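457aa long hypothetical protein (Pyrococcus horikoshii, PDB 2CSU) is of unknown function but belongs to the succinyl-CoA ligase-like proteins, joining a Rossmann-type CoA-binding domain to a succinyl-CoA ligase-like flavodoxin domain and a ligase-CoA domain. Local coordinates at residues A[205-210]-A[281-286]. Sequence-based numbering, arbitrary orientation.
Sequences AIALYI and SMARAF
With CG of Phe286 anti to its own carbonyl carbon (chi1 -69°) and the ring nearly perpendicular to the plane of CA, CB and CG (chi2 -82°), the phenyl group swings back beside the end of helix 276-283 and meets Ala205. CD2 of Phe286 comes within 3.9 Å of CB of Ala205, which approaches the ring obliquely. The same methyl sits 3.3 Å from the carbonyl O of Ala283, an oxygen that itself lies at the ring edge, in the plane of the Phe286 ring. The methyl therefore abuts the carbonyl oxygen and the adjacent ring carbon together, from one side. Two residues along the strand, CB of Ala207 rests on CB of Ala283 at 4.2 Å; Ala283 also touches Val152, and Ala207 touches Phe154, both on the neighbouring strand 152-156. No hydrogen bond crosses the contact; its four touching residues are all buried, and the small alanine side chains let the backbones come close, with CA of Ala205 5.8 Å from CA of Ala283. Helix 434-450 contacts Phe286 through Gln447. The C-terminal end of helix 276-283 and the type I turn after it, Ala283 to Phe286, thus meet the start of strand 205-210, a helix-on-sheet packing of an alpha/beta, flavodoxin-like domain.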
ATOM      1  N   ALA A 205      16.226  -7.491 -12.534  1.00 28.03           N
ATOM      2  CA  ALA A 205      16.130  -6.038 -12.600  1.00 26.87           C
ATOM      3  C   ALA A 205      16.881  -5.370 -11.445  1.00 26.30           C
ATOM      4  O   ALA A 205      17.191  -5.976 -10.428  1.00 26.23           O
ATOM      5  CB  ALA A 205      14.651  -5.657 -12.546  1.00 25.71           C
ATOM      6  N   ILE A 206      17.211  -4.080 -11.652  1.00 25.17           N
ATOM      7  CA  ILE A 206      17.902  -3.331 -10.608  1.00 24.28           C
ATOM      8  C   ILE A 206      17.087  -2.119 -10.154  1.00 23.77           C
ATOM      9  O   ILE A 206      16.635  -1.308 -10.951  1.00 23.47           O
ATOM     10  CB  ILE A 206      19.250  -2.869 -11.163  1.00 24.08           C
ATOM     11  CG1 ILE A 206      20.014  -4.054 -11.761  1.00 24.66           C
ATOM     12  CG2 ILE A 206      20.107  -2.282 -10.025  1.00 23.99           C
ATOM     13  CD1 ILE A 206      21.188  -3.609 -12.634  1.00 24.08           C
ATOM     14  N   ALA A 207      16.844  -2.022  -8.852  1.00 23.15           N
ATOM     15  CA  ALA A 207      16.074  -0.922  -8.298  1.00 24.26           C
ATOM     16  C   ALA A 207      17.081  -0.059  -7.562  1.00 24.29           C
ATOM     17  O   ALA A 207      17.953  -0.588  -6.866  1.00 24.93           O
ATOM     18  CB  ALA A 207      15.008  -1.446  -7.333  1.00 22.54           C
ATOM     19  N   LEU A 208      16.981   1.258  -7.725  1.00 24.34           N
ATOM     20  CA  LEU A 208      17.927   2.149  -7.067  1.00 24.46           C
ATOM     21  C   LEU A 208      17.259   3.256  -6.271  1.00 25.01           C
ATOM     22  O   LEU A 208      16.286   3.844  -6.726  1.00 25.13           O
ATOM     23  CB  LEU A 208      18.849   2.817  -8.103  1.00 24.80           C
ATOM     24  CG  LEU A 208      19.791   2.033  -9.030  1.00 24.74           C
ATOM     25  CD1 LEU A 208      20.505   3.021  -9.962  1.00 24.48           C
ATOM     26  CD2 LEU A 208      20.817   1.256  -8.218  1.00 23.95           C
ATOM     27  N   TYR A 209      17.765   3.515  -5.067  1.00 26.06           N
ATOM     28  CA  TYR A 209      17.275   4.645  -4.284  1.00 27.46           C
ATOM     29  C   TYR A 209      18.490   5.556  -4.254  1.00 28.76           C
ATOM     30  O   TYR A 209      19.440   5.315  -3.509  1.00 28.03           O
ATOM     31  CB  TYR A 209      16.905   4.300  -2.846  1.00 26.91           C
ATOM     32  CG  TYR A 209      16.575   5.575  -2.074  1.00 27.14           C
ATOM     33  CD1 TYR A 209      15.386   6.263  -2.314  1.00 28.16           C
ATOM     34  CD2 TYR A 209      17.479   6.125  -1.164  1.00 27.54           C
ATOM     35  CE1 TYR A 209      15.093   7.464  -1.677  1.00 28.92           C
ATOM     36  CE2 TYR A 209      17.200   7.341  -0.511  1.00 28.94           C
ATOM     37  CZ  TYR A 209      15.998   8.002  -0.778  1.00 29.65           C
ATOM     38  OH  TYR A 209      15.691   9.193  -0.162  1.00 30.47           O
ATOM     39  N   ILE A 210      18.455   6.600  -5.071  1.00 30.27           N
ATOM     40  CA  ILE A 210      19.571   7.525  -5.177  1.00 31.80           C
ATOM     41  C   ILE A 210      19.395   8.866  -4.493  1.00 33.21           C
ATOM     42  O   ILE A 210      18.367   9.527  -4.631  1.00 33.41           O
ATOM     43  CB  ILE A 210      19.900   7.832  -6.659  1.00 31.88           C
ATOM     44  CG1 ILE A 210      20.172   6.534  -7.422  1.00 31.53           C
ATOM     45  CG2 ILE A 210      21.086   8.778  -6.737  1.00 32.36           C
ATOM     46  CD1 ILE A 210      20.059   6.677  -8.917  1.00 30.26           C
ATOM     47  N   SER A 281       7.077  -1.724  -7.879  1.00 22.66           N
ATOM     48  CA  SER A 281       6.107  -2.251  -8.824  1.00 23.14           C
ATOM     49  C   SER A 281       6.712  -2.378 -10.215  1.00 24.07           C
ATOM     50  O   SER A 281       6.461  -3.362 -10.926  1.00 23.96           O
ATOM     51  CB  SER A 281       4.866  -1.356  -8.877  1.00 23.96           C
ATOM     52  OG  SER A 281       4.314  -1.132  -7.585  1.00 23.31           O
HETATM   53  N   MSE A 282       7.528  -1.394 -10.582  1.00 23.86           N
HETATM   54  CA  MSE A 282       8.107  -1.371 -11.919  1.00 24.85           C
HETATM   55  C   MSE A 282       9.233  -2.396 -12.070  1.00 23.40           C
HETATM   56  O   MSE A 282       9.488  -2.935 -13.137  1.00 23.23           O
HETATM   57  CB  MSE A 282       8.661   0.032 -12.175  1.00 26.06           C
HETATM   58  CG  MSE A 282       7.566   1.039 -12.537  1.00 30.75           C
HETATM   59 SE   MSE A 282       8.172   2.732 -12.549  1.00 37.56          SE
HETATM   60  CE  MSE A 282       9.548   2.494 -13.682  1.00 29.44           C
ATOM     61  N   ALA A 283       9.943  -2.631 -10.952  1.00 22.32           N
ATOM     62  CA  ALA A 283      11.140  -3.462 -11.016  1.00 22.59           C
ATOM     63  C   ALA A 283      10.820  -4.960 -11.051  1.00 22.89           C
ATOM     64  O   ALA A 283      11.472  -5.749 -11.725  1.00 23.35           O
ATOM     65  CB  ALA A 283      12.004  -3.141  -9.796  1.00 21.12           C
ATOM     66  N   ARG A 284       9.803  -5.349 -10.263  1.00 22.83           N
ATOM     67  CA  ARG A 284       9.534  -6.774 -10.124  1.00 24.05           C
ATOM     68  C   ARG A 284       8.562  -7.266 -11.197  1.00 24.54           C
ATOM     69  O   ARG A 284       8.002  -8.352 -11.115  1.00 24.53           O
ATOM     70  CB  ARG A 284       8.940  -7.014  -8.735  1.00 24.58           C
ATOM     71  CG  ARG A 284       7.513  -6.484  -8.613  1.00 24.66           C
ATOM     72  CD  ARG A 284       6.725  -7.198  -7.509  1.00 27.48           C
ATOM     73  NE  ARG A 284       5.715  -6.303  -6.935  1.00 26.02           N
ATOM     74  CZ  ARG A 284       4.496  -6.821  -6.695  1.00 26.65           C
ATOM     75  NH1 ARG A 284       4.248  -8.090  -6.971  1.00 26.78           N
ATOM     76  NH2 ARG A 284       3.541  -6.046  -6.174  1.00 28.72           N
ATOM     77  N   ALA A 285       8.365  -6.409 -12.215  1.00 24.63           N
ATOM     78  CA  ALA A 285       7.503  -6.802 -13.323  1.00 25.54           C
ATOM     79  C   ALA A 285       8.298  -7.520 -14.411  1.00 26.57           C
ATOM     80  O   ALA A 285       7.759  -8.035 -15.384  1.00 26.01           O
ATOM     81  CB  ALA A 285       6.862  -5.541 -13.903  1.00 23.73           C
ATOM     82  N   PHE A 286       9.632  -7.510 -14.241  1.00 26.54           N
ATOM     83  CA  PHE A 286      10.465  -8.153 -15.250  1.00 27.65           C
ATOM     84  C   PHE A 286      10.628  -9.650 -14.973  1.00 29.21           C
ATOM     85  O   PHE A 286      11.605 -10.277 -15.362  1.00 29.94           O
ATOM     86  CB  PHE A 286      11.834  -7.471 -15.245  1.00 27.37           C
ATOM     87  CG  PHE A 286      11.708  -6.074 -15.780  1.00 26.87           C
ATOM     88  CD1 PHE A 286      11.687  -5.864 -17.154  1.00 27.21           C
ATOM     89  CD2 PHE A 286      11.628  -5.002 -14.907  1.00 26.98           C
ATOM     90  CE1 PHE A 286      11.586  -4.573 -17.652  1.00 28.12           C
ATOM     91  CE2 PHE A 286      11.525  -3.710 -15.415  1.00 28.18           C
ATOM     92  CZ  PHE A 286      11.502  -3.490 -16.786  1.00 27.94           C
TER